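Local atomic coordinates of TetR-family transcriptional regulator (Pectobacterium atrosepticum, PDB entry 2HYT), a protein that probably binds cis-regulatory DNA through an N-terminal helix-turn-helix domain and acts as a transcription factor, as members of the TetR family generally do. Residues Ala165-Glu170 with Asn175-Gln180; Asp123-Cys128 with Leu156-Leu161; Leu135-Ile140 with Ala148-Leu153; His51-Gly54 with Gly58-Ala61; Thr20-Phe25 with Glu102-Arg107. All coordinates share one frame; numbering follows the deposited sequence. Where two conformers were deposited one is given.

Contact 1. Residues Ala165-Glu170 with Asn175-Gln180; sequences AFWIAE and NARLAQ. With EDO (1,2-ethanediol), chain C.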
# COMPACT_ATOMS: atom_id res chain seq x y z
N ALA A 165 4.73 -3.89 7.53
CA ALA A 165 3.75 -4.30 8.55
C ALA A 165 2.83 -5.39 8.04
O ALA A 165 2.59 -6.38 8.74
CB ALA A 165 2.98 -3.11 9.07
N PHE A 166 2.33 -5.26 6.82
CA PHE A 166 1.54 -6.33 6.19
C PHE A 166 2.30 -7.64 6.17
O PHE A 166 1.74 -8.70 6.54
CB PHE A 166 1.15 -5.98 4.76
CG PHE A 166 0.04 -4.98 4.64
CD1 PHE A 166 -1.12 -5.09 5.42
CD2 PHE A 166 0.07 -4.00 3.66
CE1 PHE A 166 -2.16 -4.17 5.26
CE2 PHE A 166 -0.97 -3.08 3.52
CZ PHE A 166 -2.09 -3.21 4.31
N TRP A 167 3.55 -7.55 5.77
CA TRP A 167 4.43 -8.70 5.61
C TRP A 167 4.61 -9.35 6.98
O TRP A 167 4.44 -10.56 7.15
CB TRP A 167 5.75 -8.27 4.99
CG TRP A 167 6.71 -9.36 4.84
CD1 TRP A 167 6.65 -10.41 3.96
CD2 TRP A 167 7.90 -9.57 5.63
NE1 TRP A 167 7.73 -11.23 4.12
CE2 TRP A 167 8.51 -10.74 5.15
CE3 TRP A 167 8.52 -8.87 6.67
CZ2 TRP A 167 9.67 -11.23 5.68
CZ3 TRP A 167 9.69 -9.37 7.19
CH2 TRP A 167 10.23 -10.55 6.73
N ILE A 168 4.88 -8.55 7.99
CA ILE A 168 5.08 -9.12 9.33
C ILE A 168 3.80 -9.83 9.78
O ILE A 168 3.86 -10.92 10.38
CB ILE A 168 5.47 -8.03 10.34
CG1 ILE A 168 6.87 -7.52 10.04
CG2 ILE A 168 5.37 -8.53 11.77
CD1 ILE A 168 7.24 -6.15 10.64
N ALA A 169 2.65 -9.24 9.48
CA ALA A 169 1.35 -9.76 9.90
C ALA A 169 0.92 -11.01 9.10
O ALA A 169 0.01 -11.70 9.54
CB ALA A 169 0.28 -8.65 9.87
N GLU A 170 1.58 -11.28 7.97
CA GLU A 170 1.36 -12.50 7.11
C GLU A 170 2.08 -13.74 7.66
O GLU A 170 1.72 -14.88 7.30
CB GLU A 170 1.95 -12.29 5.71
CG GLU A 170 1.10 -11.51 4.77
CD GLU A 170 1.82 -11.07 3.50
OE1 GLU A 170 3.03 -11.31 3.30
OE2 GLU A 170 1.15 -10.46 2.67
N ASN A 175 7.15 -12.75 15.07
CA ASN A 175 8.28 -12.28 15.86
C ASN A 175 9.58 -12.28 15.08
O ASN A 175 10.36 -11.30 15.11
CB ASN A 175 8.47 -13.16 17.09
CG ASN A 175 7.34 -13.03 18.07
OD1 ASN A 175 6.92 -11.92 18.41
ND2 ASN A 175 6.85 -14.17 18.57
N ALA A 176 9.80 -13.36 14.34
CA ALA A 176 10.98 -13.50 13.46
C ALA A 176 10.96 -12.41 12.38
O ALA A 176 11.97 -11.72 12.16
CB ALA A 176 11.00 -14.86 12.83
N ARG A 177 9.83 -12.27 11.70
CA ARG A 177 9.70 -11.27 10.63
C ARG A 177 9.91 -9.86 11.18
O ARG A 177 10.55 -9.02 10.53
CB ARG A 177 8.34 -11.36 9.95
CG ARG A 177 8.22 -12.61 9.11
CD ARG A 177 7.11 -12.51 8.12
NE ARG A 177 7.14 -13.68 7.27
CZ ARG A 177 6.36 -13.88 6.21
NH1 ARG A 177 5.46 -13.01 5.87
NH2 ARG A 177 6.48 -15.00 5.49
N LEU A 178 9.37 -9.58 12.35
CA LEU A 178 9.61 -8.24 12.94
C LEU A 178 11.10 -7.87 13.07
O LEU A 178 11.52 -6.77 12.70
CB LEU A 178 8.87 -8.08 14.28
CG LEU A 178 9.16 -6.82 15.10
CD1 LEU A 178 8.81 -5.55 14.30
CD2 LEU A 178 8.45 -6.83 16.45
N ALA A 179 11.91 -8.77 13.63
CA ALA A 179 13.34 -8.53 13.75
C ALA A 179 14.02 -8.29 12.39
O ALA A 179 14.84 -7.39 12.20
CB ALA A 179 13.99 -9.74 14.46
N GLN A 180 13.65 -9.11 11.43
CA GLN A 180 14.16 -8.98 10.04
C GLN A 180 13.75 -7.65 9.43
O GLN A 180 14.55 -6.99 8.78
CB GLN A 180 13.66 -10.12 9.17
CG GLN A 180 14.24 -11.47 9.59
CD GLN A 180 13.63 -12.61 8.88
OE1 GLN A 180 12.42 -12.62 8.59
NE2 GLN A 180 14.47 -13.63 8.56
C1 EDO C . 4.64 -8.55 1.17
O1 EDO C . 4.62 -9.98 1.24
C2 EDO C . 3.38 -8.07 1.88
O2 EDO C . 2.22 -8.61 1.24
O HOH W 1 4.61 -13.32 2.98
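Arg177 meets Trp167 across a helical hairpin in which segments 165-170 and 175-180 run at 153° to each other. Its CG stands anti to the carbonyl carbon (chi1 -71°), and the chain then runs extended to NE across the indole. CD lies over the six-membered ring, 3.7 Å from its centroid, a CH-pi contact. Beyond it the guanidinium lies nearly flat on the indole, planes 11° apart, its CZ placed off-centre over the five-membered ring in a cation-pi contact. NH1 donates to Trp167 O at 2.9 Å, with the oxygen close to the guanidinium plane; Glu170 N reaches that carbonyl from its opposite face. The same NH1 has only a long salt bridge, 3.9 Å, to Glu170 OE1, but a water accepts from NH1 and donates to OE1 at 2.6 Å. A 1,2-ethanediol, probably from the crystallisation liquor, binds both oxygens of this carboxylate. Next along, Leu178 sends CD1 against Ile168 CD1 at 4.0 Å, beside Leu97 and Leu101. Last comes Gln180, whose OE1 sits at the indole edge, 3.5 Å from Trp167 CH2. Trp167 NE1, under the guanidinium, donates instead to Gln151 of the second subunit, and Glu170 OE2 pairs with Arg114 of its own chain and Arg126 of that subunit. At the dimer interface the cation lies between an indole face and a carboxylate near its edge, and would probably strengthen the indole N-H as a donor.

Contact 2. Residues Asp123-Cys128 with Leu156-Leu161; sequences DSQRHC and LIYGSL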
# COMPACT_ATOMS: atom_id res chain seq x y z
N ASP A 123 -7.30 8.56 1.84
CA ASP A 123 -7.32 9.67 2.79
C ASP A 123 -6.45 9.38 4.01
O ASP A 123 -5.70 10.26 4.47
CB ASP A 123 -8.74 9.96 3.28
CG ASP A 123 -9.55 10.81 2.33
OD1 ASP A 123 -9.02 11.37 1.32
OD2 ASP A 123 -10.76 10.95 2.63
N SER A 124 -6.59 8.16 4.55
CA SER A 124 -5.81 7.73 5.72
C SER A 124 -4.32 7.74 5.40
O SER A 124 -3.49 8.15 6.22
CB SER A 124 -6.22 6.34 6.18
OG SER A 124 -5.40 5.92 7.26
N GLN A 125 -3.99 7.27 4.21
CA GLN A 125 -2.62 7.28 3.74
C GLN A 125 -2.06 8.71 3.67
O GLN A 125 -0.95 9.00 4.16
CB GLN A 125 -2.55 6.64 2.37
CG GLN A 125 -2.89 5.15 2.39
CD GLN A 125 -2.92 4.58 0.99
OE1 GLN A 125 -2.01 4.79 0.23
NE2 GLN A 125 -3.95 3.85 0.67
N ARG A 126 -2.83 9.63 3.10
CA ARG A 126 -2.37 11.01 2.97
C ARG A 126 -2.18 11.61 4.35
O ARG A 126 -1.24 12.37 4.58
CB ARG A 126 -3.35 11.82 2.12
CG ARG A 126 -3.20 11.47 0.63
CD ARG A 126 -4.01 12.35 -0.31
NE ARG A 126 -5.44 12.06 -0.24
CZ ARG A 126 -6.09 11.22 -1.06
NH1 ARG A 126 -5.46 10.57 -2.02
NH2 ARG A 126 -7.38 11.03 -0.89
N HIS A 127 -3.07 11.27 5.27
CA HIS A 127 -2.93 11.72 6.64
C HIS A 127 -1.61 11.25 7.33
O HIS A 127 -0.92 12.01 7.99
CB HIS A 127 -4.14 11.26 7.44
CG HIS A 127 -4.29 11.96 8.75
ND1 HIS A 127 -3.97 11.37 9.95
CD2 HIS A 127 -4.71 13.22 9.04
CE1 HIS A 127 -4.19 12.23 10.93
NE2 HIS A 127 -4.65 13.35 10.40
N CYS A 128 -1.28 9.98 7.15
CA CYS A 128 -0.08 9.41 7.72
C CYS A 128 1.13 10.10 7.09
O CYS A 128 2.14 10.37 7.76
CB CYS A 128 -0.01 7.91 7.44
SG CYS A 128 -1.18 6.90 8.31
N LEU A 156 7.54 7.75 0.57
CA LEU A 156 8.41 6.60 0.45
C LEU A 156 8.52 5.86 1.79
O LEU A 156 8.33 4.65 1.85
CB LEU A 156 9.80 7.02 -0.03
CG LEU A 156 9.84 7.43 -1.50
CD1 LEU A 156 11.08 8.36 -1.72
CD2 LEU A 156 9.85 6.23 -2.40
N ILE A 157 8.82 6.61 2.84
CA ILE A 157 8.99 6.00 4.17
C ILE A 157 7.70 5.32 4.67
O ILE A 157 7.71 4.16 5.05
CB ILE A 157 9.51 7.05 5.20
CG1 ILE A 157 10.90 7.56 4.82
CG2 ILE A 157 9.47 6.47 6.62
CD1 ILE A 157 11.32 8.80 5.66
N TYR A 158 6.60 6.07 4.66
CA TYR A 158 5.30 5.54 5.05
C TYR A 158 4.99 4.26 4.23
O TYR A 158 4.58 3.22 4.79
CB TYR A 158 4.17 6.59 4.93
CG TYR A 158 2.81 5.89 4.97
CD1 TYR A 158 2.33 5.39 6.18
CD2 TYR A 158 2.09 5.67 3.85
CE1 TYR A 158 1.14 4.70 6.24
CE2 TYR A 158 0.90 4.97 3.89
CZ TYR A 158 0.41 4.53 5.10
OH TYR A 158 -0.79 3.85 5.13
N GLY A 159 5.22 4.28 2.89
CA GLY A 159 4.95 3.12 2.06
C GLY A 159 5.76 1.91 2.49
O GLY A 159 5.26 0.78 2.56
N SER A 160 7.03 2.13 2.82
CA SER A 160 7.88 1.01 3.23
C SER A 160 7.33 0.36 4.49
O SER A 160 7.26 -0.88 4.61
CB SER A 160 9.32 1.48 3.43
OG SER A 160 9.54 2.25 4.61
N LEU A 161 6.93 1.21 5.43
CA LEU A 161 6.50 0.74 6.75
C LEU A 161 5.17 0.03 6.63
O LEU A 161 4.97 -1.00 7.24
CB LEU A 161 6.37 1.92 7.70
CG LEU A 161 7.66 2.64 8.06
CD1 LEU A 161 7.35 3.89 8.94
CD2 LEU A 161 8.61 1.71 8.79
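Cys128 and Tyr158 make the close part of this contact, in which one aromatic ring spans the gap between two helices; the nearest CA atoms, those of Cys128 and Tyr158, are 7.1 Å apart. A chi1 of 165° directs the Tyr158 ring away from the backbone N, so that it extends from helix 150-170 and presents a face to helix 122-141. Cys128 CB settles over that face, 4.0 Å from the ring centroid, as a CH-pi contact; its nearest ring atom is Tyr158 CE1, at 3.6 Å. Cys128 was modelled in two conformers, and in one of them SG stands 4.6 Å from the centroid of the Tyr158 ring and 44° from the ring normal, an oblique sulfur-aromatic contact to be taken with caution.

The looser side is formed by Gln125, one helical turn earlier. It crosses the tyrosine at about a right angle, and its aliphatic part does the touching: CG lies 3.7 Å from Tyr158 OH and comes to CE2 only at 4.1 Å. The amide is engaged beyond the pair, NE2 donating to Ala120 O and OE1 accepting from Arg114 of the second subunit. Across the two segments there is no hydrogen bond, so the join rests on dispersion and on the ring face.

Tyr158 also packs on Val129 and Ala120 and on Glu163 of the other subunit, while Ile157 and Leu161 of its helix face helix 85-98, placing helix 150-170 between helices 122-141 and 85-98 and against the dimer partner.

Contact 3. Residues Leu135-Ile140 with Ala148-Leu153; sequences LIDNLI and ADPQAL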
# COMPACT_ATOMS: atom_id res chain seq x y z
N LEU A 135 7.67 15.64 10.51
CA LEU A 135 8.90 15.17 11.12
C LEU A 135 10.14 15.28 10.17
O LEU A 135 11.20 15.73 10.55
CB LEU A 135 8.69 13.75 11.64
CG LEU A 135 9.90 13.09 12.31
CD1 LEU A 135 10.43 13.92 13.47
CD2 LEU A 135 9.50 11.66 12.79
N ILE A 136 10.00 14.77 8.95
CA ILE A 136 11.06 14.88 7.95
C ILE A 136 11.49 16.32 7.70
O ILE A 136 12.67 16.60 7.63
CB ILE A 136 10.65 14.16 6.65
CG1 ILE A 136 10.54 12.69 6.94
CG2 ILE A 136 11.63 14.45 5.53
CD1 ILE A 136 11.87 12.02 7.28
N ASP A 137 10.53 17.22 7.54
CA ASP A 137 10.78 18.66 7.33
C ASP A 137 11.67 19.19 8.46
O ASP A 137 12.68 19.85 8.24
CB ASP A 137 9.43 19.39 7.29
CG ASP A 137 9.55 20.85 6.96
OD1 ASP A 137 10.05 21.59 7.83
OD2 ASP A 137 9.07 21.27 5.87
N ASN A 138 11.26 18.86 9.69
CA ASN A 138 12.04 19.23 10.87
C ASN A 138 13.48 18.72 10.79
O ASN A 138 14.43 19.50 11.02
CB ASN A 138 11.33 18.78 12.14
CG ASN A 138 12.15 18.99 13.39
OD1 ASN A 138 13.05 18.24 13.67
ND2 ASN A 138 11.87 20.06 14.11
N LEU A 139 13.67 17.44 10.49
CA LEU A 139 15.00 16.84 10.44
C LEU A 139 15.85 17.39 9.31
O LEU A 139 17.08 17.51 9.44
CB LEU A 139 14.88 15.32 10.27
CG LEU A 139 14.30 14.58 11.50
CD1 LEU A 139 13.87 13.15 11.13
CD2 LEU A 139 15.33 14.54 12.65
N ILE A 140 15.21 17.73 8.20
CA ILE A 140 15.95 18.40 7.11
C ILE A 140 16.39 19.81 7.54
O ILE A 140 17.55 20.22 7.36
CB ILE A 140 15.14 18.42 5.80
CG1 ILE A 140 15.05 17.01 5.25
CG2 ILE A 140 15.88 19.35 4.78
CD1 ILE A 140 13.93 16.82 4.19
N ALA A 148 15.77 16.94 0.58
CA ALA A 148 14.81 16.21 -0.22
C ALA A 148 13.47 16.87 -0.01
O ALA A 148 13.32 17.70 0.89
CB ALA A 148 14.75 14.78 0.21
N ASP A 149 12.50 16.60 -0.89
CA ASP A 149 11.17 17.11 -0.67
C ASP A 149 10.56 16.32 0.49
O ASP A 149 10.46 15.10 0.42
CB ASP A 149 10.28 16.96 -1.90
CG ASP A 149 8.90 17.49 -1.65
OD1 ASP A 149 8.76 18.75 -1.47
OD2 ASP A 149 7.97 16.70 -1.59
N PRO A 150 10.15 17.01 1.55
CA PRO A 150 9.58 16.31 2.67
C PRO A 150 8.42 15.40 2.36
O PRO A 150 8.36 14.29 2.88
CB PRO A 150 9.18 17.45 3.65
CG PRO A 150 10.00 18.54 3.31
CD PRO A 150 10.24 18.45 1.83
N GLN A 151 7.48 15.84 1.51
CA GLN A 151 6.29 15.05 1.22
C GLN A 151 6.65 13.78 0.42
O GLN A 151 6.12 12.70 0.67
CB GLN A 151 5.23 15.83 0.49
CG GLN A 151 3.86 15.14 0.60
CD GLN A 151 2.75 16.04 0.14
OE1 GLN A 151 2.44 16.08 -1.03
NE2 GLN A 151 2.17 16.81 1.08
N ALA A 152 7.52 13.97 -0.57
CA ALA A 152 8.03 12.82 -1.34
C ALA A 152 8.71 11.77 -0.46
O ALA A 152 8.41 10.61 -0.54
CB ALA A 152 9.00 13.31 -2.41
N LEU A 153 9.58 12.23 0.42
CA LEU A 153 10.32 11.32 1.28
C LEU A 153 9.40 10.66 2.28
O LEU A 153 9.50 9.48 2.51
CB LEU A 153 11.46 12.05 1.96
CG LEU A 153 12.34 11.22 2.83
CD1 LEU A 153 12.85 9.94 2.09
CD2 LEU A 153 13.53 12.06 3.31
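Ala152 N donates to Asp149 OD2 at 2.9 Å, a capping bond that closes the first turn of helix 150-170 just where Pro150 packs against Asp137. The donor meets the anti side of the Asp149 carboxylate and stands 25° out of its plane. This is a classic N-cap: a backbone N-H of the first turn, which has no carbonyl before it in the helix, is satisfied by a side chain.

Pro150, the first residue of that helix, then supplies the body of the contact. Its ring faces helix 122-141 where Asp137 passes: Pro150 CG lies 4.1 Å from Asp137 CB, and the two side chains slant across one another. The aspartate's polar attachment is along its own helix, a salt bridge from OD1 to Arg141, so what it offers the proline is chiefly its flank. Ile136 puts its CG2 branch between the proline and Leu153, 4.0 Å from Pro150 CA and 3.8 Å from Leu153 CD2. With CG1 beside the backbone N (chi1 -65°), CG2 is the branch that points across to Pro150 and Leu153. Farther along the helix, Ile140 CD1 comes within 4.4 Å of Pro150 CG and approaches Ala148 O at 3.5 Å, an apolar methyl against a carbonyl. No hydrogen bond joins the two segments.

Ile136 continues onto Phe89 of helix 85-98, and Leu153 onto Leu192. Gln151 and Ala152 turn toward Trp167 and Arg177 of the second subunit, so this helix start lies between its own helical bundle and the dimer partner.

Contact 4. Residues His51-Gly54 with Gly58-Ala61; sequences HHFG and GLLA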
# COMPACT_ATOMS: atom_id res chain seq x y z
N HIS A 51 -28.47 0.36 12.43
CA HIS A 51 -28.86 1.77 12.44
C HIS A 51 -27.69 2.73 12.45
O HIS A 51 -27.65 3.72 11.71
CB HIS A 51 -29.69 1.99 13.69
CG HIS A 51 -30.19 3.38 13.84
ND1 HIS A 51 -31.05 3.96 12.92
CD2 HIS A 51 -30.05 4.28 14.85
CE1 HIS A 51 -31.36 5.18 13.33
NE2 HIS A 51 -30.78 5.39 14.50
N HIS A 52 -26.67 2.41 13.25
CA HIS A 52 -25.50 3.27 13.30
C HIS A 52 -24.48 3.09 12.17
O HIS A 52 -23.81 4.07 11.77
CB HIS A 52 -24.79 3.14 14.66
CG HIS A 52 -25.51 3.82 15.77
ND1 HIS A 52 -25.22 5.12 16.17
CD2 HIS A 52 -26.54 3.41 16.53
CE1 HIS A 52 -26.01 5.44 17.17
NE2 HIS A 52 -26.85 4.45 17.38
N PHE A 53 -24.26 1.85 11.71
CA PHE A 53 -23.15 1.55 10.81
C PHE A 53 -23.55 1.02 9.43
O PHE A 53 -22.71 0.95 8.55
CB PHE A 53 -22.21 0.56 11.51
CG PHE A 53 -21.70 1.06 12.84
CD1 PHE A 53 -20.74 2.04 12.91
CD2 PHE A 53 -22.26 0.62 14.02
CE1 PHE A 53 -20.30 2.53 14.13
CE2 PHE A 53 -21.78 1.08 15.24
CZ PHE A 53 -20.85 2.07 15.29
N GLY A 54 -24.81 0.64 9.24
CA GLY A 54 -25.30 0.22 7.93
C GLY A 54 -25.10 -1.26 7.69
O GLY A 54 -26.04 -2.02 7.46
N GLY A 58 -19.13 -1.38 7.19
CA GLY A 58 -19.21 -0.02 7.72
C GLY A 58 -18.71 0.07 9.17
O GLY A 58 -18.04 0.99 9.60
N LEU A 59 -19.10 -0.93 9.96
CA LEU A 59 -18.64 -1.07 11.33
C LEU A 59 -17.12 -1.23 11.35
O LEU A 59 -16.41 -0.53 12.10
CB LEU A 59 -19.34 -2.23 12.01
CG LEU A 59 -18.91 -2.51 13.45
CD1 LEU A 59 -18.91 -1.26 14.37
CD2 LEU A 59 -19.81 -3.68 14.03
N LEU A 60 -16.63 -2.15 10.53
CA LEU A 60 -15.18 -2.36 10.44
C LEU A 60 -14.46 -1.04 10.10
O LEU A 60 -13.44 -0.70 10.73
CB LEU A 60 -14.81 -3.42 9.42
CG LEU A 60 -13.31 -3.73 9.31
CD1 LEU A 60 -12.70 -4.25 10.62
CD2 LEU A 60 -13.06 -4.69 8.12
N ALA A 61 -14.96 -0.29 9.13
CA ALA A 61 -14.32 0.98 8.76
C ALA A 61 -14.27 1.93 9.93
O ALA A 61 -13.25 2.61 10.19
CB ALA A 61 -15.01 1.60 7.54
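Phe53 and Leu59 account for the apolar part of this contact. Leu59 CD1 sits almost exactly over the centre of the Phe53 ring, 3.7 Å from the centroid and only 6° off the normal, a CH-pi contact of nearly ideal placement. The two leucine torsions, chi1 178° and chi2 50°, together bring that methyl over the ring, while Leu59 CB rests beside Phe53 CB at 4.0 Å. The opposite ring face is covered by His52 CB, toward the rim, so the phenyl group is held between its own neighbour and the next helix.

Backbone packing makes up the remainder. Phe53 O lies 3.7 Å from Gly58 CA, a close backbone approach that the glycine, with no side chain, allows. Gly54, just after helix 48-53, leaves helical geometry with a positive phi. No hydrogen bond crosses between the segments, although Gly58 N is held by Asp55 in the connecting turn.

Helix 48-53 closes the predicted helix-turn-helix, in which it would be the recognition helix. Phe53 also touches Arg14 of helix 7-28, while Leu59 reaches Met35 and Leu38 of helix 35-42; Leu60 turns to helix 103-117, so helix 56-81 bridges the DNA-binding domain and the C-terminal domain.

Contact 5. Residues Thr20-Phe25 with Glu102-Arg107; sequences TARKVF and EPEIQR. With EDO (1,2-ethanediol), chain D.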
# COMPACT_ATOMS: atom_id res chain seq x y z
N THR A 20 -17.53 -1.52 22.10
CA THR A 20 -17.99 -2.91 22.34
C THR A 20 -17.66 -3.80 21.18
O THR A 20 -17.19 -4.92 21.36
CB THR A 20 -19.49 -2.94 22.60
OG1 THR A 20 -19.69 -2.29 23.84
CG2 THR A 20 -20.05 -4.40 22.64
N ALA A 21 -17.86 -3.31 19.95
CA ALA A 21 -17.50 -4.12 18.77
C ALA A 21 -16.02 -4.47 18.82
O ALA A 21 -15.64 -5.60 18.56
CB ALA A 21 -17.83 -3.37 17.46
N ARG A 22 -15.17 -3.50 19.17
CA ARG A 22 -13.74 -3.78 19.31
C ARG A 22 -13.46 -4.87 20.32
O ARG A 22 -12.62 -5.76 20.09
CB ARG A 22 -12.98 -2.50 19.68
CG ARG A 22 -12.79 -1.61 18.50
CD ARG A 22 -12.10 -0.30 18.90
NE ARG A 22 -10.69 -0.48 19.23
CZ ARG A 22 -9.90 0.52 19.60
NH1 ARG A 22 -10.40 1.75 19.73
NH2 ARG A 22 -8.63 0.33 19.87
N LYS A 23 -14.14 -4.83 21.45
CA LYS A 23 -13.91 -5.83 22.50
C LYS A 23 -14.33 -7.21 22.02
O LYS A 23 -13.58 -8.18 22.18
CB LYS A 23 -14.68 -5.46 23.75
CG LYS A 23 -14.43 -6.36 24.94
CD LYS A 23 -15.06 -5.73 26.20
CE LYS A 23 -14.54 -6.37 27.47
NZ LYS A 23 -13.16 -5.90 27.79
N VAL A 24 -15.50 -7.30 21.40
CA VAL A 24 -16.00 -8.61 20.91
C VAL A 24 -15.15 -9.15 19.77
O VAL A 24 -14.78 -10.34 19.78
CB VAL A 24 -17.51 -8.54 20.56
CG1 VAL A 24 -18.00 -9.84 19.94
CG2 VAL A 24 -18.28 -8.21 21.84
N PHE A 25 -14.77 -8.30 18.82
CA PHE A 25 -13.97 -8.76 17.71
C PHE A 25 -12.61 -9.27 18.25
O PHE A 25 -12.00 -10.19 17.66
CB PHE A 25 -13.72 -7.66 16.67
CG PHE A 25 -14.93 -7.28 15.84
CD1 PHE A 25 -15.92 -8.21 15.49
CD2 PHE A 25 -15.04 -5.99 15.33
CE1 PHE A 25 -16.99 -7.85 14.68
CE2 PHE A 25 -16.11 -5.62 14.53
CZ PHE A 25 -17.10 -6.55 14.21
N GLU A 102 0.85 -6.50 17.68
CA GLU A 102 -0.18 -6.30 18.69
C GLU A 102 -1.47 -6.92 18.18
O GLU A 102 -1.88 -6.68 17.04
CB GLU A 102 -0.38 -4.80 18.97
CG GLU A 102 0.90 -4.15 19.50
CD GLU A 102 0.73 -2.69 19.85
OE1 GLU A 102 -0.41 -2.16 19.76
OE2 GLU A 102 1.76 -2.07 20.25
N PRO A 103 -2.12 -7.76 18.99
CA PRO A 103 -3.27 -8.51 18.41
C PRO A 103 -4.34 -7.69 17.70
O PRO A 103 -4.83 -8.13 16.64
CB PRO A 103 -3.83 -9.27 19.63
CG PRO A 103 -2.71 -9.41 20.51
CD PRO A 103 -1.82 -8.20 20.36
N GLU A 104 -4.76 -6.53 18.22
CA GLU A 104 -5.80 -5.81 17.54
C GLU A 104 -5.37 -5.26 16.17
O GLU A 104 -6.11 -5.34 15.20
CB GLU A 104 -6.30 -4.63 18.39
CG GLU A 104 -7.45 -3.94 17.71
CD GLU A 104 -8.17 -3.00 18.63
OE1 GLU A 104 -7.47 -2.20 19.27
OE2 GLU A 104 -9.43 -3.04 18.65
N ILE A 105 -4.19 -4.66 16.13
CA ILE A 105 -3.66 -4.11 14.89
C ILE A 105 -3.38 -5.22 13.91
O ILE A 105 -3.74 -5.14 12.74
CB ILE A 105 -2.41 -3.23 15.22
CG1 ILE A 105 -2.88 -2.02 16.05
CG2 ILE A 105 -1.67 -2.79 13.94
CD1 ILE A 105 -1.74 -1.15 16.59
N GLN A 106 -2.72 -6.27 14.38
CA GLN A 106 -2.40 -7.38 13.54
C GLN A 106 -3.62 -7.91 12.84
O GLN A 106 -3.60 -8.23 11.65
CB GLN A 106 -1.74 -8.48 14.38
CG GLN A 106 -1.37 -9.69 13.63
CD GLN A 106 -0.82 -10.76 14.56
OE1 GLN A 106 -1.53 -11.21 15.48
NE2 GLN A 106 0.44 -11.09 14.40
N ARG A 107 -4.69 -8.12 13.61
CA ARG A 107 -5.86 -8.80 13.10
C ARG A 107 -6.79 -7.84 12.40
O ARG A 107 -7.02 -7.97 11.19
CB ARG A 107 -6.55 -9.50 14.25
CG ARG A 107 -5.78 -10.76 14.66
CD ARG A 107 -6.61 -11.62 15.61
NE ARG A 107 -6.70 -11.00 16.92
CZ ARG A 107 -7.56 -11.35 17.88
NH1 ARG A 107 -8.47 -12.31 17.69
NH2 ARG A 107 -7.51 -10.73 19.06
C1 EDO D . -4.41 1.18 18.89
O1 EDO D . -3.32 1.73 19.64
C2 EDO D . -4.94 0.00 19.71
O2 EDO D . -4.93 -1.21 18.96
O HOH W 2 -10.76 -5.37 18.18
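A bend at chi3 (71°) swings the end of Arg22 toward Glu104, whose own chain extends to meet it from a CG anti to the backbone N (chi1 -176°). The two side chains cross at about a right angle, and the arginine takes the carboxylate side-on: NE donates to Glu104 OE2 at 2.9 Å and NH2 to OE1 at 2.8 Å. Both bonds are nearly straight and close to the guanidinium plane. Both use the syn sides of the oxygens, but the flat groups are twisted by 35°, so the nitrogens stand somewhat out of the carboxylate plane. Two bonds to two atoms fix the rotation of the carboxylate as a single bond would not.

This bidentate salt bridge ties helix 7-28, the first helix of the TetR-type DNA-binding domain, to helix 103-117 of the C-terminal domain, and so spans the domain boundary directly. Helix 56-81 takes part as well, since Arg22 NH1 pairs with Glu70 and Gln66 and the aliphatic part of Arg22 packs on Val63 and Ile67.

Each carboxylate oxygen has a further partner. A water donates to Glu104 OE2 at 2.7 Å and to Arg22 O, also at 2.7 Å, giving a second, solvent-mediated link between the helices. OE1 accepts from O2 of a 1,2-ethanediol, probably from the crystallisation liquor, at 2.7 Å. One turn on, Arg107 NH1 comes only to 4.1 Å from Phe25 O; the guanidinium is committed to Ser26 O through NH2, and NE makes a weak bond back to Pro103 O at 3.4 Å.

How the contacts relate
Contact 4 lies in the DNA-binding domain and contact 5 at its junction with the C-terminal domain; contact 4 is nested in the loop that contact 5 closes, and they touch where Leu59 CD1 meets Ala21 CB at 3.9 Å. Contacts 2 and 3, centres 13 Å apart, join the same two helices and touch through Ile157 CD1 and Ile136 CD1 at 3.7 Å. Contact 1 only adjoins contact 2 in sequence, centres 18 Å apart, but touches contact 5, Ala169 CB meeting Gln106 CG at 4.2 Å. Contacts 1 and 5 each bind an ethanediol through a glutamate. Contacts 1, 2 and 3 all reach the second subunit; contacts 4 and 5 do not.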